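Local structure of interleukin 22 (Danio rerio, 4O6K) at residues R53-Y58 against R85-L90; Y57-V62 against N78-L83; A11-L16 against Y136-C141; A17-T22 against K125-T130. The protein is probably a secreted cytokine of the interleukin-10 family that signals in immunity by binding cell-surface receptors, as human interleukin 22 does. All blocks are in the same frame, centred on the assembly; numbering follows the deposited sequence.

The chain is the C-terminal part of a longer protein and folds as an all-helical cytokine domain. Interactions 1 and 2 are successive contacts between helices 47-62 and 76-93, with centres about 8 Å apart and Tyr57 and Tyr58 in common. Interactions 3 and 4 both start from helix 10-24: interaction 3 joins it to helix 130-140, interaction 4 to helix 119-128, about 12 Å apart between centres. The chain between their segments contains both helices of interactions 1 and 2. Interactions 1 and 4 lie farthest apart, about 17 Å between centres, yet Tyr58 OH probably hydrogen-bonds Ala126 O. Interactions 3 and 4 thus bring the chain's two ends together; 1 and 2 pair the helices between.

Interaction 1: R53-Y58 against R85-L90; sequences RILKYY and RVEQEL
Glu87 lays its flat carboxylate group beside Lys56: Glu87 OE2 is 3.8 Å from Lys56 CD, and Glu87 CD is 3.9 Å from Lys56 CB. In segment 53-58 the Tyr58 ring has Ile54 O at its edge, in plane, and meets the Phe107 ring nearly parallel. The Glu87 chain starts anti to its own N (chi1 -167°) and then bends at chi2 (-82°). This brings Glu87 CG to 3.7 Å from Lys56 CA, while the carboxylate rests against the aliphatic part of the lysine. The charges stay apart: Lys56 NZ is 4.6 Å from Glu87 OE2. The attraction may still count, since Glu87 is buried. With alanine in place of Glu87, a gap is likely to open against Lys56 CA, and the lysine would lose a nearby opposite charge. Leu55 slides past Glu87 in the other direction. Its CD2 lies 3.9 Å from Val86 CG1 and also touches Glu87 CB. This is antiparallel helix packing in the all-helical cytokine fold: the axes of segments 53-58 and 85-90 come within 9.3 Å, at 143°. Helix 130-140 packs against both through Leu137, which meets Leu55 and Leu90, and Val104 of helix 102-117 touches Arg53 and Ile54.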
loop_
_atom_site.group_PDB
_atom_site.type_symbol
_atom_site.label_atom_id
_atom_site.label_comp_id
_atom_site.label_asym_id
_atom_site.label_seq_id
_atom_site.Cartn_x
_atom_site.Cartn_y
_atom_site.Cartn_z
ATOM N N ARG A 53 8.242 1.647 0.838
ATOM C CA ARG A 53 8.577 2.425 -0.344
ATOM C C ARG A 53 7.431 2.323 -1.345
ATOM O O ARG A 53 7.124 3.277 -2.062
ATOM C CB ARG A 53 9.885 1.933 -0.964
ATOM C CG ARG A 53 10.570 2.979 -1.815
ATOM C CD ARG A 53 11.026 4.094 -0.884
ATOM N NE ARG A 53 11.354 5.342 -1.558
ATOM C CZ ARG A 53 12.234 6.220 -1.087
ATOM N NH1 ARG A 53 12.862 5.976 0.056
ATOM N NH2 ARG A 53 12.484 7.341 -1.750
ATOM N N ILE A 54 6.815 1.145 -1.395
ATOM C CA ILE A 54 5.625 0.921 -2.207
ATOM C C ILE A 54 4.456 1.744 -1.667
ATOM O O ILE A 54 3.653 2.284 -2.432
ATOM C CB ILE A 54 5.245 -0.576 -2.240
ATOM C CG1 ILE A 54 6.335 -1.387 -2.944
ATOM C CG2 ILE A 54 3.905 -0.783 -2.930
ATOM C CD1 ILE A 54 6.090 -2.885 -2.932
ATOM N N LEU A 55 4.381 1.848 -0.343
ATOM C CA LEU A 55 3.357 2.651 0.318
ATOM C C LEU A 55 3.491 4.110 -0.103
ATOM O O LEU A 55 2.495 4.798 -0.331
ATOM C CB LEU A 55 3.459 2.522 1.838
ATOM C CG LEU A 55 2.428 3.329 2.630
ATOM C CD1 LEU A 55 1.016 2.916 2.243
ATOM C CD2 LEU A 55 2.648 3.167 4.125
ATOM N N LYS A 56 4.738 4.569 -0.191
ATOM C CA LYS A 56 5.050 5.920 -0.647
ATOM C C LYS A 56 4.465 6.187 -2.023
ATOM O O LYS A 56 3.845 7.225 -2.262
ATOM C CB LYS A 56 6.565 6.123 -0.707
ATOM C CG LYS A 56 7.005 7.493 -1.195
ATOM C CD LYS A 56 8.498 7.673 -0.963
ATOM C CE LYS A 56 8.973 9.035 -1.439
ATOM N NZ LYS A 56 8.200 10.119 -0.772
ATOM N N TYR A 57 4.665 5.229 -2.921
ATOM C CA TYR A 57 4.145 5.311 -4.278
ATOM C C TYR A 57 2.620 5.317 -4.280
ATOM O O TYR A 57 1.995 6.014 -5.080
ATOM C CB TYR A 57 4.677 4.155 -5.125
ATOM C CG TYR A 57 4.553 4.385 -6.613
ATOM C CD1 TYR A 57 5.538 5.074 -7.310
ATOM C CD2 TYR A 57 3.455 3.920 -7.321
ATOM C CE1 TYR A 57 5.434 5.291 -8.670
ATOM C CE2 TYR A 57 3.341 4.132 -8.683
ATOM C CZ TYR A 57 4.333 4.819 -9.353
ATOM O OH TYR A 57 4.227 5.035 -10.708
ATOM N N TYR A 58 2.033 4.528 -3.384
ATOM C CA TYR A 58 0.583 4.475 -3.218
ATOM C C TYR A 58 0.003 5.836 -2.850
ATOM O O TYR A 58 -1.004 6.264 -3.414
ATOM C CB TYR A 58 0.205 3.448 -2.148
ATOM C CG TYR A 58 -0.366 2.160 -2.693
ATOM C CD1 TYR A 58 0.459 1.186 -3.241
ATOM C CD2 TYR A 58 -1.732 1.914 -2.655
ATOM C CE1 TYR A 58 -0.062 0.005 -3.736
ATOM C CE2 TYR A 58 -2.262 0.739 -3.148
ATOM C CZ TYR A 58 -1.425 -0.212 -3.689
ATOM O OH TYR A 58 -1.950 -1.384 -4.181
ATOM N N ARG A 85 1.184 9.284 7.157
ATOM C CA ARG A 85 1.782 9.320 8.487
ATOM C C ARG A 85 2.597 8.060 8.759
ATOM O O ARG A 85 3.702 8.131 9.296
ATOM C CB ARG A 85 0.701 9.496 9.557
ATOM C CG ARG A 85 0.007 10.849 9.514
ATOM C CD ARG A 85 -0.944 11.025 10.687
ATOM N NE ARG A 85 -1.663 12.294 10.619
ATOM C CZ ARG A 85 -2.900 12.427 10.153
ATOM N NH1 ARG A 85 -3.567 11.367 9.717
ATOM N NH2 ARG A 85 -3.474 13.623 10.127
ATOM N N VAL A 86 2.041 6.910 8.392
ATOM C CA VAL A 86 2.740 5.636 8.521
ATOM C C VAL A 86 4.030 5.631 7.703
ATOM O O VAL A 86 5.099 5.290 8.213
ATOM C CB VAL A 86 1.852 4.459 8.073
ATOM C CG1 VAL A 86 2.651 3.163 8.049
ATOM C CG2 VAL A 86 0.638 4.332 8.983
ATOM N N GLU A 87 3.914 6.006 6.433
ATOM C CA GLU A 87 5.051 6.056 5.519
ATOM C C GLU A 87 6.164 6.964 6.039
ATOM O O GLU A 87 7.341 6.612 5.974
ATOM C CB GLU A 87 4.591 6.516 4.133
ATOM C CG GLU A 87 5.615 6.324 3.019
ATOM C CD GLU A 87 6.650 7.432 2.974
ATOM O OE1 GLU A 87 6.271 8.603 3.191
ATOM O OE2 GLU A 87 7.837 7.134 2.726
ATOM N N GLN A 88 5.786 8.132 6.547
ATOM C CA GLN A 88 6.759 9.093 7.059
ATOM C C GLN A 88 7.546 8.538 8.245
ATOM O O GLN A 88 8.763 8.714 8.322
ATOM C CB GLN A 88 6.065 10.398 7.450
ATOM C CG GLN A 88 5.704 11.269 6.257
ATOM C CD GLN A 88 6.920 11.646 5.429
ATOM O OE1 GLN A 88 7.065 11.217 4.283
ATOM N NE2 GLN A 88 7.804 12.448 6.009
ATOM N N GLU A 89 6.854 7.876 9.166
ATOM C CA GLU A 89 7.522 7.281 10.321
ATOM C C GLU A 89 8.443 6.139 9.906
ATOM O O GLU A 89 9.562 6.021 10.409
ATOM C CB GLU A 89 6.508 6.766 11.340
ATOM C CG GLU A 89 7.160 6.177 12.585
ATOM C CD GLU A 89 6.168 5.881 13.691
ATOM O OE1 GLU A 89 4.969 6.180 13.515
ATOM O OE2 GLU A 89 6.593 5.353 14.742
ATOM N N LEU A 90 7.971 5.298 8.989
ATOM C CA LEU A 90 8.778 4.186 8.502
ATOM C C LEU A 90 10.016 4.681 7.765
ATOM O O LEU A 90 11.110 4.158 7.959
ATOM C CB LEU A 90 7.950 3.276 7.593
ATOM C CG LEU A 90 6.896 2.426 8.300
ATOM C CD1 LEU A 90 6.161 1.551 7.303
ATOM C CD2 LEU A 90 7.559 1.579 9.372
#

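Interaction 2: Y57-V62 against N78-L83; sequences YYVNHV and NVREGL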
loop_
_atom_site.group_PDB
_atom_site.type_symbol
_atom_site.label_atom_id
_atom_site.label_comp_id
_atom_site.label_asym_id
_atom_site.label_seq_id
_atom_site.Cartn_x
_atom_site.Cartn_y
_atom_site.Cartn_z
ATOM N N TYR A 57 4.665 5.229 -2.921
ATOM C CA TYR A 57 4.145 5.311 -4.278
ATOM C C TYR A 57 2.620 5.317 -4.280
ATOM O O TYR A 57 1.995 6.014 -5.080
ATOM C CB TYR A 57 4.677 4.155 -5.125
ATOM C CG TYR A 57 4.553 4.385 -6.613
ATOM C CD1 TYR A 57 5.538 5.074 -7.310
ATOM C CD2 TYR A 57 3.455 3.920 -7.321
ATOM C CE1 TYR A 57 5.434 5.291 -8.670
ATOM C CE2 TYR A 57 3.341 4.132 -8.683
ATOM C CZ TYR A 57 4.333 4.819 -9.353
ATOM O OH TYR A 57 4.227 5.035 -10.708
ATOM N N TYR A 58 2.033 4.528 -3.384
ATOM C CA TYR A 58 0.583 4.475 -3.218
ATOM C C TYR A 58 0.003 5.836 -2.850
ATOM O O TYR A 58 -1.004 6.264 -3.414
ATOM C CB TYR A 58 0.205 3.448 -2.148
ATOM C CG TYR A 58 -0.366 2.160 -2.693
ATOM C CD1 TYR A 58 0.459 1.186 -3.241
ATOM C CD2 TYR A 58 -1.732 1.914 -2.655
ATOM C CE1 TYR A 58 -0.062 0.005 -3.736
ATOM C CE2 TYR A 58 -2.262 0.739 -3.148
ATOM C CZ TYR A 58 -1.425 -0.212 -3.689
ATOM O OH TYR A 58 -1.950 -1.384 -4.181
ATOM N N VAL A 59 0.641 6.505 -1.897
ATOM C CA VAL A 59 0.177 7.805 -1.425
ATOM C C VAL A 59 0.244 8.845 -2.540
ATOM O O VAL A 59 -0.659 9.667 -2.693
ATOM C CB VAL A 59 1.009 8.286 -0.217
ATOM C CG1 VAL A 59 0.654 9.720 0.149
ATOM C CG2 VAL A 59 0.793 7.363 0.974
ATOM N N ASN A 60 1.313 8.791 -3.328
ATOM C CA ASN A 60 1.518 9.746 -4.412
ATOM C C ASN A 60 0.662 9.483 -5.651
ATOM O O ASN A 60 0.222 10.424 -6.310
ATOM C CB ASN A 60 2.996 9.773 -4.810
ATOM C CG ASN A 60 3.866 10.455 -3.774
ATOM O OD1 ASN A 60 3.421 11.362 -3.071
ATOM N ND2 ASN A 60 5.116 10.019 -3.671
ATOM N N HIS A 61 0.422 8.214 -5.970
ATOM C CA HIS A 61 -0.215 7.874 -7.241
ATOM C C HIS A 61 -1.591 7.231 -7.107
ATOM O O HIS A 61 -2.556 7.686 -7.721
ATOM C CB HIS A 61 0.686 6.931 -8.045
ATOM C CG HIS A 61 1.927 7.579 -8.574
ATOM N ND1 HIS A 61 3.048 7.785 -7.800
ATOM C CD2 HIS A 61 2.226 8.055 -9.806
ATOM C CE1 HIS A 61 3.983 8.366 -8.531
ATOM N NE2 HIS A 61 3.510 8.541 -9.751
ATOM N N VAL A 62 -1.683 6.172 -6.309
ATOM C CA VAL A 62 -2.893 5.361 -6.283
ATOM C C VAL A 62 -4.035 6.016 -5.508
ATOM O O VAL A 62 -5.185 5.996 -5.949
ATOM C CB VAL A 62 -2.603 3.974 -5.669
ATOM C CG1 VAL A 62 -3.865 3.133 -5.617
ATOM C CG2 VAL A 62 -1.517 3.263 -6.465
ATOM N N ASN A 78 -9.073 10.279 4.163
ATOM C CA ASN A 78 -8.629 9.946 5.510
ATOM C C ASN A 78 -7.637 8.789 5.508
ATOM O O ASN A 78 -6.685 8.777 6.287
ATOM C CB ASN A 78 -9.827 9.603 6.396
ATOM C CG ASN A 78 -9.515 9.729 7.874
ATOM O OD1 ASN A 78 -9.460 10.832 8.416
ATOM N ND2 ASN A 78 -9.306 8.595 8.533
ATOM N N VAL A 79 -7.870 7.816 4.633
ATOM C CA VAL A 79 -6.943 6.701 4.461
ATOM C C VAL A 79 -5.564 7.179 4.016
ATOM O O VAL A 79 -4.555 6.831 4.630
ATOM C CB VAL A 79 -7.478 5.677 3.442
ATOM C CG1 VAL A 79 -6.406 4.652 3.102
ATOM C CG2 VAL A 79 -8.725 4.997 3.984
ATOM N N ARG A 80 -5.529 7.987 2.958
ATOM C CA ARG A 80 -4.273 8.505 2.419
ATOM C C ARG A 80 -3.474 9.280 3.461
ATOM O O ARG A 80 -2.261 9.103 3.581
ATOM C CB ARG A 80 -4.537 9.395 1.201
ATOM C CG ARG A 80 -3.266 9.919 0.544
ATOM C CD ARG A 80 -3.554 10.931 -0.560
ATOM N NE ARG A 80 -4.245 12.121 -0.070
ATOM C CZ ARG A 80 -5.544 12.349 -0.236
ATOM N NH1 ARG A 80 -6.295 11.469 -0.886
ATOM N NH2 ARG A 80 -6.092 13.457 0.243
ATOM N N GLU A 81 -4.157 10.137 4.212
ATOM C CA GLU A 81 -3.507 10.935 5.245
ATOM C C GLU A 81 -2.943 10.040 6.343
ATOM O O GLU A 81 -1.842 10.274 6.843
ATOM C CB GLU A 81 -4.481 11.957 5.833
ATOM C CG GLU A 81 -4.846 13.077 4.871
ATOM C CD GLU A 81 -5.904 14.008 5.426
ATOM O OE1 GLU A 81 -6.044 14.080 6.666
ATOM O OE2 GLU A 81 -6.592 14.672 4.623
ATOM N N GLY A 82 -3.707 9.019 6.717
ATOM C CA GLY A 82 -3.249 8.036 7.680
ATOM C C GLY A 82 -2.057 7.254 7.158
ATOM O O GLY A 82 -1.084 7.037 7.879
ATOM N N LEU A 83 -2.138 6.832 5.900
ATOM C CA LEU A 83 -1.062 6.072 5.272
ATOM C C LEU A 83 0.198 6.913 5.095
ATOM O O LEU A 83 1.311 6.395 5.175
ATOM C CB LEU A 83 -1.512 5.511 3.921
ATOM C CG LEU A 83 -2.613 4.449 3.954
ATOM C CD1 LEU A 83 -2.577 3.598 2.702
ATOM C CD2 LEU A 83 -2.472 3.578 5.187
#
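Val59 makes the apolar contacts, one methyl for each partner. Its CG1 lies 3.9 Å from Arg80 CG, where the two side chains cross at about a right angle. Its CG2 lies 4.2 Å from Leu83 CB. CG1 stands anti to the backbone N (chi1 172°), which leaves CG2 beside that N to meet the leucine. Backbone joins the packing too: Val59 O is 3.8 Å from Arg80 CD. The polar contact of the arginine lies elsewhere. Its chain runs extended to CD and bends at chi3 (61°), and NH1 hydrogen-bonds Leu63 O, just beyond segment 57-62. The aromatic contact is local to that segment. His61 and Tyr57 stack, with Tyr57 CZ 3.5 Å above the centre of the imidazole, while His61 ND1 makes a weak hydrogen bond to Tyr57 O, which sits at the imidazole edge in plane. Here the backbone widens into a pi-type turn over residues 58-62. In the fold, the contact packs the later part of helix 47-62 on the early part of helix 76-93. Helix 130-140 packs against Leu83 through Thr130 and Tyr134. Val62 meets helix 119-128 through Ala126 and Ile127.

Interaction 3: A11-L16 against Y136-C141; sequences ATWNDL and YLFESC
Trp13 and Phe138 form an offset edge-to-face aromatic pair near the surface of the helical cytokine fold, between the first long helix and the last. Their backbones stay well apart, with Trp13 CA 10.7 Å from Phe138 CA, and the two rings bridge the distance. The indole turns its edge toward the face of the phenyl ring. The planes stand at 70°, and the centroid of the indole six-membered ring is 5.7 Å from that of Phe138. The offset puts the contact at one side of the phenyl group: Trp13 CZ2 lies 3.5 Å from Phe138 CD2 and 3.9 Å from Phe138 CG. Phe138 CB sits in the indole plane, at its edge. The first torsions aim the rings at each other. Trp13 CG is anti to its carbonyl carbon (chi1 -75°), and Phe138 CG is anti to its backbone N (chi1 -173°). The indole is fixed further by its neighbours. NE1 hydrogen-bonds Leu7 O, and the ring also meets Tyr134 edge-to-face. Both holds should limit its rotation. Phe138 touches Asp8, in the segment leading into helix 10-24. The last helix closes just past Phe138. Cys141 is the first residue to leave helical geometry, and its disulfide to Cys48 ties this end to helix 47-62. Tyr136 O takes two hydrogen bonds in this last turn, from Ser140 N and from Ser140 OG. The two donors reach it from opposite faces of the carbonyl plane, and Ser140 OG lies 2.7 Å from Tyr136 O.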
loop_
_atom_site.group_PDB
_atom_site.type_symbol
_atom_site.label_atom_id
_atom_site.label_comp_id
_atom_site.label_asym_id
_atom_site.label_seq_id
_atom_site.Cartn_x
_atom_site.Cartn_y
_atom_site.Cartn_z
ATOM N N ALA A 11 -9.943 0.999 13.082
ATOM C CA ALA A 11 -10.661 1.956 12.245
ATOM C C ALA A 11 -10.052 2.058 10.848
ATOM O O ALA A 11 -10.773 2.136 9.854
ATOM C CB ALA A 11 -10.686 3.324 12.910
ATOM N N THR A 12 -8.724 2.060 10.779
ATOM C CA THR A 12 -8.027 2.115 9.498
ATOM C C THR A 12 -8.247 0.842 8.691
ATOM O O THR A 12 -8.485 0.896 7.485
ATOM C CB THR A 12 -6.511 2.330 9.677
ATOM O OG1 THR A 12 -5.959 1.252 10.442
ATOM C CG2 THR A 12 -6.242 3.639 10.389
ATOM N N TRP A 13 -8.157 -0.300 9.367
ATOM C CA TRP A 13 -8.406 -1.595 8.741
ATOM C C TRP A 13 -9.791 -1.651 8.101
ATOM O O TRP A 13 -9.940 -2.092 6.960
ATOM C CB TRP A 13 -8.266 -2.722 9.766
ATOM C CG TRP A 13 -6.846 -3.047 10.126
ATOM C CD1 TRP A 13 -6.161 -2.618 11.227
ATOM C CD2 TRP A 13 -5.934 -3.863 9.380
ATOM N NE1 TRP A 13 -4.884 -3.123 11.215
ATOM C CE2 TRP A 13 -4.718 -3.889 10.093
ATOM C CE3 TRP A 13 -6.029 -4.578 8.181
ATOM C CZ2 TRP A 13 -3.606 -4.600 9.646
ATOM C CZ3 TRP A 13 -4.924 -5.283 7.740
ATOM C CH2 TRP A 13 -3.728 -5.288 8.469
ATOM N N ASN A 14 -10.801 -1.212 8.847
ATOM C CA ASN A 14 -12.166 -1.155 8.333
ATOM C C ASN A 14 -12.288 -0.292 7.084
ATOM O O ASN A 14 -12.928 -0.687 6.108
ATOM C CB ASN A 14 -13.120 -0.635 9.407
ATOM C CG ASN A 14 -14.539 -0.485 8.895
ATOM O OD1 ASN A 14 -15.225 -1.473 8.633
ATOM N ND2 ASN A 14 -14.989 0.756 8.754
ATOM N N ASP A 15 -11.679 0.890 7.126
ATOM C CA ASP A 15 -11.686 1.802 5.988
ATOM C C ASP A 15 -11.052 1.158 4.760
ATOM O O ASP A 15 -11.544 1.315 3.643
ATOM C CB ASP A 15 -10.950 3.099 6.336
ATOM C CG ASP A 15 -11.774 4.020 7.213
ATOM O OD1 ASP A 15 -12.998 3.800 7.325
ATOM O OD2 ASP A 15 -11.196 4.966 7.789
ATOM N N LEU A 16 -9.955 0.440 4.977
ATOM C CA LEU A 16 -9.266 -0.258 3.897
ATOM C C LEU A 16 -10.107 -1.399 3.338
ATOM O O LEU A 16 -10.127 -1.633 2.128
ATOM C CB LEU A 16 -7.916 -0.783 4.382
ATOM C CG LEU A 16 -6.892 0.316 4.666
ATOM C CD1 LEU A 16 -5.676 -0.257 5.351
ATOM C CD2 LEU A 16 -6.500 1.013 3.376
ATOM N N TYR A 136 1.018 -6.538 4.800
ATOM C CA TYR A 136 2.454 -6.745 4.634
ATOM C C TYR A 136 3.243 -5.887 5.617
ATOM O O TYR A 136 4.175 -6.361 6.267
ATOM C CB TYR A 136 2.881 -6.432 3.199
ATOM C CG TYR A 136 2.387 -7.434 2.179
ATOM C CD1 TYR A 136 1.764 -8.612 2.576
ATOM C CD2 TYR A 136 2.546 -7.203 0.819
ATOM C CE1 TYR A 136 1.312 -9.529 1.647
ATOM C CE2 TYR A 136 2.097 -8.115 -0.117
ATOM C CZ TYR A 136 1.481 -9.276 0.303
ATOM O OH TYR A 136 1.033 -10.185 -0.625
ATOM N N LEU A 137 2.858 -4.619 5.711
ATOM C CA LEU A 137 3.472 -3.684 6.644
ATOM C C LEU A 137 3.272 -4.135 8.086
ATOM O O LEU A 137 4.209 -4.126 8.881
ATOM C CB LEU A 137 2.898 -2.281 6.446
ATOM C CG LEU A 137 3.242 -1.631 5.105
ATOM C CD1 LEU A 137 2.360 -0.421 4.850
ATOM C CD2 LEU A 137 4.712 -1.243 5.073
ATOM N N PHE A 138 2.044 -4.521 8.415
ATOM C CA PHE A 138 1.708 -4.981 9.760
ATOM C C PHE A 138 2.639 -6.097 10.228
ATOM O O PHE A 138 3.157 -6.054 11.340
ATOM C CB PHE A 138 0.252 -5.463 9.807
ATOM C CG PHE A 138 -0.241 -5.800 11.190
ATOM C CD1 PHE A 138 -0.015 -7.054 11.738
ATOM C CD2 PHE A 138 -0.938 -4.866 11.938
ATOM C CE1 PHE A 138 -0.472 -7.368 13.003
ATOM C CE2 PHE A 138 -1.396 -5.175 13.204
ATOM C CZ PHE A 138 -1.163 -6.427 13.736
ATOM N N GLU A 139 2.853 -7.091 9.374
ATOM C CA GLU A 139 3.649 -8.253 9.752
ATOM C C GLU A 139 5.156 -8.003 9.682
ATOM O O GLU A 139 5.898 -8.421 10.568
ATOM C CB GLU A 139 3.274 -9.454 8.879
ATOM C CG GLU A 139 1.817 -9.857 9.027
ATOM C CD GLU A 139 1.577 -11.324 8.742
ATOM O OE1 GLU A 139 2.522 -12.013 8.306
ATOM O OE2 GLU A 139 0.440 -11.790 8.965
ATOM N N SER A 140 5.606 -7.314 8.638
ATOM C CA SER A 140 7.037 -7.121 8.424
ATOM C C SER A 140 7.634 -6.009 9.287
ATOM O O SER A 140 8.828 -6.034 9.597
ATOM C CB SER A 140 7.313 -6.826 6.950
ATOM O OG SER A 140 6.761 -5.582 6.555
ATOM N N CYS A 141 6.806 -5.044 9.677
ATOM C CA CYS A 141 7.272 -3.927 10.495
ATOM C C CYS A 141 7.094 -4.142 12.003
ATOM O O CYS A 141 6.973 -3.181 12.731
ATOM C CB CYS A 141 6.581 -2.618 10.093
ATOM S SG CYS A 141 6.766 -2.205 8.349
#

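Interaction 4: A17-T22 against K125-T130; sequences AAMTDT and KAIGET
Helix 10-24 packs closely here on the turn between helices 119-128 and 130-140 of the all-helical cytokine fold. Thr20 and Gly128 bring the backbones together, with their CA atoms 4.1 Å apart. Thr20 faces the glycine carbonyl with both branches: CG2 is 3.6 Å from Gly128 O, and OG1 is 3.0 Å from the same oxygen. OG1 is placed anti to its carbonyl carbon (chi1 -63°), which leaves it beside the backbone N. OG1 hydrogen-bonds Leu16 O, one turn earlier on its own helix. A water joins the two segments, hydrogen-bonded to Thr20 OG1 and donating to Ile127 O. The single hydroxyl proton can serve Leu16 O or the water at any one time, so these bonds would have to alternate. Deeper in the contact lies an apolar pair. Met19 and Ile127 cross at about a right angle, and Met19 CE presses on Ile127 CG2 at 3.5 Å, tighter than usual for two carbons. The methionine chain bends at chi3 (109°), which sets its terminal methyl against the isoleucine branch. Other parts of the fold also touch this pair. Met19 meets Met75 and Ile76, while Ile127 meets Tyr73 and Val62. The turn that follows is held by its own backbone and by a hydroxyl. Glu129 N bonds Ala126 O, and the Glu129 carboxylate hydrogen-bonds the backbone of Leu33 and Leu34. Thr130, where the last helix starts, gives Ile127 O two more hydrogen bonds. Its N and OG1 approach that oxygen from the same face of the carbonyl plane, and Thr130 OG1 is 2.7 Å from Ile127 O.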
loop_
_atom_site.group_PDB
_atom_site.type_symbol
_atom_site.label_atom_id
_atom_site.label_comp_id
_atom_site.label_asym_id
_atom_site.label_seq_id
_atom_site.Cartn_x
_atom_site.Cartn_y
_atom_site.Cartn_z
ATOM N N ALA A 17 -10.793 -2.110 4.225
ATOM C CA ALA A 17 -11.714 -3.165 3.818
ATOM C C ALA A 17 -12.869 -2.576 3.015
ATOM O O ALA A 17 -13.314 -3.160 2.027
ATOM C CB ALA A 17 -12.234 -3.918 5.029
ATOM N N ALA A 18 -13.386 -1.467 3.497
ATOM C CA ALA A 18 -14.408 -0.718 2.804
ATOM C C ALA A 18 -13.913 -0.352 1.389
ATOM O O ALA A 18 -14.588 -0.580 0.448
ATOM C CB ALA A 18 -14.834 0.499 3.611
ATOM N N MET A 19 -12.711 0.177 1.286
ATOM C CA MET A 19 -12.163 0.531 0.006
ATOM C C MET A 19 -12.110 -0.657 -0.932
ATOM O O MET A 19 -12.496 -0.539 -2.031
ATOM C CB MET A 19 -10.769 1.133 0.100
ATOM C CG MET A 19 -10.696 2.583 0.425
ATOM S SD MET A 19 -9.034 3.086 0.077
ATOM C CE MET A 19 -9.356 4.020 -1.324
ATOM N N THR A 20 -11.632 -1.778 -0.445
ATOM C CA THR A 20 -11.527 -3.009 -1.183
ATOM C C THR A 20 -12.848 -3.504 -1.721
ATOM O O THR A 20 -12.952 -3.797 -2.858
ATOM C CB THR A 20 -10.830 -4.118 -0.357
ATOM O OG1 THR A 20 -9.504 -3.719 -0.063
ATOM C CG2 THR A 20 -10.780 -5.367 -1.099
ATOM N N ASP A 21 -13.851 -3.516 -0.876
ATOM C CA ASP A 21 -15.190 -3.971 -1.235
ATOM C C ASP A 21 -15.769 -3.125 -2.366
ATOM O O ASP A 21 -16.401 -3.648 -3.284
ATOM C CB ASP A 21 -16.121 -3.928 -0.022
ATOM C CG ASP A 21 -17.430 -4.652 -0.269
ATOM O OD1 ASP A 21 -17.429 -5.634 -1.039
ATOM O OD2 ASP A 21 -18.461 -4.235 0.301
ATOM N N THR A 22 -15.526 -1.838 -2.334
ATOM C CA THR A 22 -15.995 -0.896 -3.336
ATOM C C THR A 22 -15.275 -1.115 -4.663
ATOM O O THR A 22 -15.867 -1.327 -5.629
ATOM C CB THR A 22 -15.812 0.583 -2.855
ATOM O OG1 THR A 22 -16.630 0.841 -1.752
ATOM C CG2 THR A 22 -16.139 1.540 -3.891
ATOM N N LYS A 125 -7.936 -1.143 -9.193
ATOM C CA LYS A 125 -7.311 -2.425 -8.890
ATOM C C LYS A 125 -6.280 -2.294 -7.772
ATOM O O LYS A 125 -6.289 -3.069 -6.816
ATOM C CB LYS A 125 -6.658 -3.012 -10.142
ATOM C CG LYS A 125 -6.135 -4.425 -9.958
ATOM C CD LYS A 125 -5.603 -4.993 -11.262
ATOM C CE LYS A 125 -5.261 -6.465 -11.116
ATOM N NZ LYS A 125 -6.419 -7.249 -10.610
ATOM N N ALA A 126 -5.393 -1.312 -7.902
ATOM C CA ALA A 126 -4.373 -1.056 -6.891
ATOM C C ALA A 126 -5.002 -0.626 -5.567
ATOM O O ALA A 126 -4.535 -1.015 -4.495
ATOM C CB ALA A 126 -3.395 -0.001 -7.381
ATOM N N ILE A 127 -6.054 0.183 -5.652
ATOM C CA ILE A 127 -6.802 0.618 -4.475
ATOM C C ILE A 127 -7.332 -0.578 -3.689
ATOM O O ILE A 127 -7.245 -0.617 -2.459
ATOM C CB ILE A 127 -7.976 1.544 -4.871
ATOM C CG1 ILE A 127 -7.471 2.970 -5.100
ATOM C CG2 ILE A 127 -9.045 1.563 -3.794
ATOM C CD1 ILE A 127 -8.473 3.870 -5.786
ATOM N N GLY A 128 -7.858 -1.563 -4.408
ATOM C CA GLY A 128 -8.365 -2.775 -3.793
ATOM C C GLY A 128 -7.276 -3.602 -3.136
ATOM O O GLY A 128 -7.553 -4.446 -2.284
ATOM N N GLU A 129 -6.031 -3.362 -3.535
ATOM C CA GLU A 129 -4.900 -4.105 -2.996
ATOM C C GLU A 129 -4.243 -3.400 -1.811
ATOM O O GLU A 129 -3.315 -3.935 -1.208
ATOM C CB GLU A 129 -3.861 -4.343 -4.095
ATOM C CG GLU A 129 -4.376 -5.169 -5.265
ATOM C CD GLU A 129 -3.289 -5.498 -6.269
ATOM O OE1 GLU A 129 -2.105 -5.518 -5.879
ATOM O OE2 GLU A 129 -3.618 -5.739 -7.449
ATOM N N THR A 130 -4.732 -2.211 -1.472
ATOM C CA THR A 130 -4.152 -1.426 -0.384
ATOM C C THR A 130 -4.227 -2.162 0.953
ATOM O O THR A 130 -3.295 -2.109 1.755
ATOM C CB THR A 130 -4.846 -0.058 -0.237
ATOM O OG1 THR A 130 -5.006 0.543 -1.527
ATOM C CG2 THR A 130 -4.024 0.863 0.648
HETATM O O HOH W 1 -7.570 -1.418 0.402
#